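Local atomic coordinates of PfkB family carbohydrate kinase (Listeria grayi DSM 20601, PDB entry 4GM6), a protein that probably phosphorylates a sugar substrate as a kinase of the PfkB carbohydrate kinase family. Residues 265-268 with 273-276; 316-321 with 340-345. One frame throughout, in Å; residues are numbered along the deposited sequence.

Interaction 1 (265-268 with 273-276); sequences QGHL and ECWE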
ATOM      1  N   GLN C 265     -26.492  20.900  -9.138  1.00 39.84           N
ATOM      2  CA  GLN C 265     -27.060  22.224  -8.994  1.00 41.11           C
ATOM      3  C   GLN C 265     -27.996  22.153  -7.799  1.00 41.69           C
ATOM      4  O   GLN C 265     -28.817  21.238  -7.696  1.00 44.64           O
ATOM      5  CB  GLN C 265     -27.827  22.612 -10.259  1.00 42.77           C
ATOM      6  CG  GLN C 265     -28.558  23.949 -10.172  1.00 48.40           C
ATOM      7  CD  GLN C 265     -29.134  24.385 -11.504  1.00 60.35           C
ATOM      8  OE1 GLN C 265     -29.840  23.628 -12.168  1.00 65.54           O
ATOM      9  NE2 GLN C 265     -28.844  25.621 -11.898  1.00 61.93           N
ATOM     10  N   GLY C 266     -27.848  23.079  -6.864  1.00 40.68           N
ATOM     11  CA  GLY C 266     -28.699  23.056  -5.676  1.00 41.40           C
ATOM     12  C   GLY C 266     -29.991  23.805  -5.944  1.00 44.56           C
ATOM     13  O   GLY C 266     -29.996  24.786  -6.692  1.00 45.12           O
ATOM     14  N   HIS C 267     -31.083  23.317  -5.351  1.00 45.02           N
ATOM     15  CA  HIS C 267     -32.372  23.995  -5.349  1.00 54.62           C
ATOM     16  C   HIS C 267     -32.790  24.234  -3.895  1.00 54.78           C
ATOM     17  O   HIS C 267     -32.581  23.392  -3.005  1.00 47.85           O
ATOM     18  CB  HIS C 267     -33.460  23.157  -6.029  1.00 53.79           C
ATOM     19  CG  HIS C 267     -33.290  22.992  -7.518  1.00 63.03           C
ATOM     20  ND1 HIS C 267     -33.906  21.984  -8.235  1.00 69.27           N
ATOM     21  CD2 HIS C 267     -32.553  23.689  -8.426  1.00 66.58           C
ATOM     22  CE1 HIS C 267     -33.553  22.069  -9.518  1.00 78.48           C
ATOM     23  NE2 HIS C 267     -32.730  23.094  -9.662  1.00 71.17           N
ATOM     24  N   LEU C 268     -33.372  25.395  -3.657  1.00 49.82           N
ATOM     25  CA  LEU C 268     -33.969  25.698  -2.369  1.00 54.92           C
ATOM     26  C   LEU C 268     -35.244  26.520  -2.591  1.00 57.83           C
ATOM     27  O   LEU C 268     -35.193  27.621  -3.141  1.00 65.23           O
ATOM     28  CB  LEU C 268     -32.963  26.435  -1.477  1.00 64.51           C
ATOM     29  CG  LEU C 268     -33.410  26.812  -0.058  1.00 76.04           C
ATOM     30  CD1 LEU C 268     -34.005  25.608   0.666  1.00 96.04           C
ATOM     31  CD2 LEU C 268     -32.233  27.374   0.720  1.00 58.46           C
ATOM     32  N   GLU C 273     -40.974  30.722  -4.038  1.00 88.25           N
ATOM     33  CA  GLU C 273     -39.839  30.851  -4.956  1.00 77.71           C
ATOM     34  C   GLU C 273     -38.842  29.704  -4.863  1.00 69.70           C
ATOM     35  O   GLU C 273     -38.467  29.273  -3.767  1.00 72.02           O
ATOM     36  CB  GLU C 273     -39.098  32.169  -4.723  1.00 80.92           C
ATOM     37  CG  GLU C 273     -39.942  33.411  -4.959  1.00111.89           C
ATOM     38  CD  GLU C 273     -39.097  34.668  -5.033  1.00119.15           C
ATOM     39  OE1 GLU C 273     -38.149  34.705  -5.856  1.00137.50           O
ATOM     40  OE2 GLU C 273     -39.378  35.616  -4.273  1.00107.64           O
ATOM     41  N   CYS C 274     -38.414  29.222  -6.030  1.00 71.52           N
ATOM     42  CA  CYS C 274     -37.308  28.298  -6.126  1.00 70.75           C
ATOM     43  C   CYS C 274     -36.072  29.151  -6.414  1.00 75.51           C
ATOM     44  O   CYS C 274     -36.116  30.052  -7.257  1.00 83.39           O
ATOM     45  CB  CYS C 274     -37.554  27.277  -7.250  1.00 80.52           C
ATOM     46  SG  CYS C 274     -36.382  25.884  -7.314  1.00 76.77           S
ATOM     47  N   TRP C 275     -34.997  28.886  -5.676  1.00 66.15           N
ATOM     48  CA  TRP C 275     -33.696  29.545  -5.844  1.00 68.48           C
ATOM     49  C   TRP C 275     -32.629  28.525  -6.243  1.00 60.25           C
ATOM     50  O   TRP C 275     -32.442  27.521  -5.550  1.00 57.55           O
ATOM     51  CB  TRP C 275     -33.258  30.192  -4.528  1.00 64.33           C
ATOM     52  CG  TRP C 275     -34.207  31.209  -4.011  1.00 72.16           C
ATOM     53  CD1 TRP C 275     -35.292  30.989  -3.211  1.00 74.12           C
ATOM     54  CD2 TRP C 275     -34.160  32.617  -4.249  1.00 84.00           C
ATOM     55  NE1 TRP C 275     -35.925  32.174  -2.939  1.00 76.50           N
ATOM     56  CE2 TRP C 275     -35.252  33.192  -3.566  1.00 89.53           C
ATOM     57  CE3 TRP C 275     -33.304  33.450  -4.980  1.00 90.77           C
ATOM     58  CZ2 TRP C 275     -35.511  34.563  -3.589  1.00 84.19           C
ATOM     59  CZ3 TRP C 275     -33.564  34.814  -5.006  1.00 81.22           C
ATOM     60  CH2 TRP C 275     -34.658  35.356  -4.311  1.00 99.40           C
ATOM     61  N   GLU C 276     -31.913  28.787  -7.336  1.00 55.73           N
ATOM     62  CA  GLU C 276     -30.906  27.845  -7.828  1.00 56.39           C
ATOM     63  C   GLU C 276     -29.481  28.359  -7.645  1.00 55.62           C
ATOM     64  O   GLU C 276     -29.243  29.561  -7.645  1.00 59.13           O
ATOM     65  CB  GLU C 276     -31.133  27.552  -9.311  1.00 63.50           C
ATOM     66  CG  GLU C 276     -32.498  26.975  -9.636  1.00 80.15           C
ATOM     67  CD  GLU C 276     -32.895  27.194 -11.087  1.00 85.45           C
ATOM     68  OE1 GLU C 276     -32.000  27.227 -11.961  1.00 67.11           O
ATOM     69  OE2 GLU C 276     -34.109  27.332 -11.352  1.00 92.55           O
TER
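His267 and Glu276 face each other as a non-hydrogen-bonded antiparallel pair, their side chains lying alongside and pointing the same way. With His267 CG anti to the carbonyl carbon (chi1 -69°), the imidazole leans toward the partner strand, and its CD2 comes 3.5 Å from Glu276 CG; ring and carboxylate planes are turned 60° apart. On the same face Cys274 SG approaches the imidazole obliquely, 4.7 Å from the ring centroid. Glu276 also meets Gln265, whose extended side chain crosses it at a slant: Gln265 NE2 is 3.5 Å from Glu276 OE1, a loose approach that is not a hydrogen bond; the bond of this amide nitrogen goes to the carbonyl of Ser277.

Leu268 and Trp275 form the next, hydrogen-bonded pair and project from the other face. Leu268 N donates to Trp275 O at 3.0 Å, and Trp275 N to Leu268 O at 2.8 Å. Leu268 O also lies at the indole edge, 3.4 Å from Trp275 CD1.

This ladder belongs to the beta hairpin closing one end of the nine-stranded sheet. Leu268 packs against strand 248-256 and helix 309-323, and Trp275 touches Pro309 at the start of that helix.

Interaction 2 (316-321 with 340-345); sequences ATAAAG and DFAADK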
ATOM      1  N   ALA C 316     -24.293  25.890   0.074  1.00 39.56           N
ATOM      2  CA  ALA C 316     -24.549  24.464   0.252  1.00 38.80           C
ATOM      3  C   ALA C 316     -24.195  23.656  -0.990  1.00 41.54           C
ATOM      4  O   ALA C 316     -23.662  22.560  -0.881  1.00 38.10           O
ATOM      5  CB  ALA C 316     -25.989  24.208   0.650  1.00 38.02           C
ATOM      6  N   THR C 317     -24.501  24.184  -2.172  1.00 42.12           N
ATOM      7  CA  THR C 317     -24.122  23.480  -3.388  1.00 36.35           C
ATOM      8  C   THR C 317     -22.595  23.391  -3.509  1.00 46.89           C
ATOM      9  O   THR C 317     -22.064  22.381  -3.967  1.00 37.06           O
ATOM     10  CB  THR C 317     -24.727  24.129  -4.644  1.00 39.22           C
ATOM     11  OG1 THR C 317     -26.139  24.296  -4.451  1.00 41.74           O
ATOM     12  CG2 THR C 317     -24.479  23.247  -5.860  1.00 38.01           C
ATOM     13  N   ALA C 318     -21.893  24.441  -3.088  1.00 43.48           N
ATOM     14  CA  ALA C 318     -20.434  24.428  -3.094  1.00 35.68           C
ATOM     15  C   ALA C 318     -19.894  23.385  -2.125  1.00 34.55           C
ATOM     16  O   ALA C 318     -18.939  22.664  -2.428  1.00 32.54           O
ATOM     17  CB  ALA C 318     -19.891  25.804  -2.753  1.00 35.24           C
ATOM     18  N   ALA C 319     -20.511  23.288  -0.956  1.00 34.59           N
ATOM     19  CA  ALA C 319     -20.069  22.321   0.045  1.00 33.80           C
ATOM     20  C   ALA C 319     -20.209  20.907  -0.482  1.00 30.90           C
ATOM     21  O   ALA C 319     -19.327  20.061  -0.307  1.00 34.03           O
ATOM     22  CB  ALA C 319     -20.901  22.471   1.318  1.00 31.82           C
ATOM     23  N   ALA C 320     -21.355  20.645  -1.089  1.00 34.33           N
ATOM     24  CA  ALA C 320     -21.651  19.328  -1.641  1.00 35.80           C
ATOM     25  C   ALA C 320     -20.690  19.005  -2.780  1.00 31.88           C
ATOM     26  O   ALA C 320     -20.246  17.867  -2.930  1.00 31.28           O
ATOM     27  CB  ALA C 320     -23.092  19.297  -2.141  1.00 39.17           C
ATOM     28  N   GLY C 321     -20.380  20.010  -3.594  1.00 30.20           N
ATOM     29  CA  GLY C 321     -19.497  19.798  -4.731  1.00 29.63           C
ATOM     30  C   GLY C 321     -18.114  19.379  -4.281  1.00 30.01           C
ATOM     31  O   GLY C 321     -17.547  18.411  -4.798  1.00 30.12           O
ATOM     32  N   ASP C 340     -15.054  30.531   0.314  1.00 40.81           N
ATOM     33  CA  ASP C 340     -14.103  31.048  -0.665  1.00 46.33           C
ATOM     34  C   ASP C 340     -14.318  30.345  -2.003  1.00 51.71           C
ATOM     35  O   ASP C 340     -14.299  30.973  -3.056  1.00 48.94           O
ATOM     36  CB  ASP C 340     -12.659  30.859  -0.203  1.00 48.40           C
ATOM     37  CG  ASP C 340     -12.248  31.854   0.870  1.00 52.80           C
ATOM     38  OD1 ASP C 340     -12.921  32.894   1.029  1.00 56.06           O
ATOM     39  OD2 ASP C 340     -11.234  31.598   1.552  1.00 62.27           O
ATOM     40  N   PHE C 341     -14.553  29.040  -1.966  1.00 42.47           N
ATOM     41  CA  PHE C 341     -14.783  28.329  -3.212  1.00 41.08           C
ATOM     42  C   PHE C 341     -16.037  28.852  -3.897  1.00 40.74           C
ATOM     43  O   PHE C 341     -16.040  29.110  -5.103  1.00 46.97           O
ATOM     44  CB  PHE C 341     -14.904  26.824  -3.002  1.00 36.49           C
ATOM     45  CG  PHE C 341     -15.229  26.080  -4.268  1.00 35.12           C
ATOM     46  CD1 PHE C 341     -14.344  26.085  -5.336  1.00 40.39           C
ATOM     47  CD2 PHE C 341     -16.430  25.417  -4.406  1.00 38.43           C
ATOM     48  CE1 PHE C 341     -14.649  25.423  -6.512  1.00 37.79           C
ATOM     49  CE2 PHE C 341     -16.744  24.749  -5.579  1.00 43.22           C
ATOM     50  CZ  PHE C 341     -15.857  24.758  -6.632  1.00 34.31           C
ATOM     51  N   ALA C 342     -17.106  28.996  -3.123  1.00 46.43           N
ATOM     52  CA  ALA C 342     -18.366  29.496  -3.657  1.00 47.58           C
ATOM     53  C   ALA C 342     -18.186  30.876  -4.281  1.00 56.91           C
ATOM     54  O   ALA C 342     -18.787  31.178  -5.311  1.00 51.99           O
ATOM     55  CB  ALA C 342     -19.426  29.534  -2.572  1.00 42.89           C
ATOM     56  N   ALA C 343     -17.352  31.705  -3.662  1.00 57.82           N
ATOM     57  CA  ALA C 343     -17.168  33.075  -4.129  1.00 54.03           C
ATOM     58  C   ALA C 343     -16.335  33.129  -5.404  1.00 57.98           C
ATOM     59  O   ALA C 343     -16.413  34.095  -6.158  1.00 65.90           O
ATOM     60  CB  ALA C 343     -16.542  33.933  -3.044  1.00 46.10           C
ATOM     61  N   ASP C 344     -15.532  32.098  -5.644  1.00 58.80           N
ATOM     62  CA  ASP C 344     -14.703  32.052  -6.854  1.00 65.22           C
ATOM     63  C   ASP C 344     -15.506  31.697  -8.103  1.00 83.49           C
ATOM     64  O   ASP C 344     -15.210  32.177  -9.197  1.00 74.62           O
ATOM     65  CB  ASP C 344     -13.538  31.077  -6.687  1.00 59.54           C
ATOM     66  CG  ASP C 344     -12.324  31.731  -6.066  1.00 81.95           C
ATOM     67  OD1 ASP C 344     -12.430  32.910  -5.658  1.00 71.49           O
ATOM     68  OD2 ASP C 344     -11.263  31.076  -5.989  1.00 81.26           O
ATOM     69  N   LYS C 345     -16.521  30.857  -7.925  1.00 77.28           N
ATOM     70  CA  LYS C 345     -17.392  30.447  -9.024  1.00108.17           C
ATOM     71  C   LYS C 345     -18.344  31.571  -9.488  1.00121.27           C
ATOM     72  O   LYS C 345     -19.064  31.411 -10.477  1.00 99.68           O
ATOM     73  CB  LYS C 345     -18.174  29.180  -8.638  1.00 61.54           C
TER
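Of residues 316-321, Ala318 alone has a side chain that touches segment 340-345, its methyl directed at two neighbouring residues of helix 335-344. Ala318 CB lies 3.8 Å from Ala342 CB, and the same carbon is 3.9 Å from Phe341 CD2. The contact is therefore purely apolar, methyl against methyl and methyl against ring edge.

The phenyl group meets this methyl near its own plane, with a C-H edge and not a face. Phe341 CG stands anti to the backbone N (chi1 176°), which carries the ring toward the side of the helix where Gly321 lies, one helical turn beyond Ala318. Gly321, having no side chain, takes no close part. Small residues bring the backbones close, Ala318 CA and Ala342 CA being 5.5 Å apart, and the two segments bury 118 Å² between them.

Behind this first shell, Gly321 N bonds to Thr317 O at 2.9 Å, part of the regular helical ladder that sets Ala318 and Gly321 on one side of the helix. Thr317 OG1 turns back to the carbonyl of Val313 in the preceding turn. Ala319 O receives the side-chain amide of Asn331.

Around the pair, Ala318 also packs on Tyr280 of strand 273-282, while Ala316 lies against helix 291-304. Phe341 also packs on Leu120 of a second subunit, so the same ring that meets helix 309-323 contributes to the contact between subunits.

Helix 309-323 is common to both surroundings: it carries one half of interaction 2 and packs beneath the hairpin of interaction 1. The two meet directly where Gly266 CA lies 3.1 Å from Thr317 OG1. Interaction 1 is partly buried, with the Leu268 face turned to the protein interior and the Glu276 face carrying polar groups; main-chain hydrogen bonds hold its strands. Interaction 2 is a smaller, buried contact between helices, made by methyl groups and a phenyl edge. Strand 273-282 contributes to both, through residues 273-276 in the first and Tyr280 beside Ala318 in the second, whereas the neighbouring subunit touches the second alone.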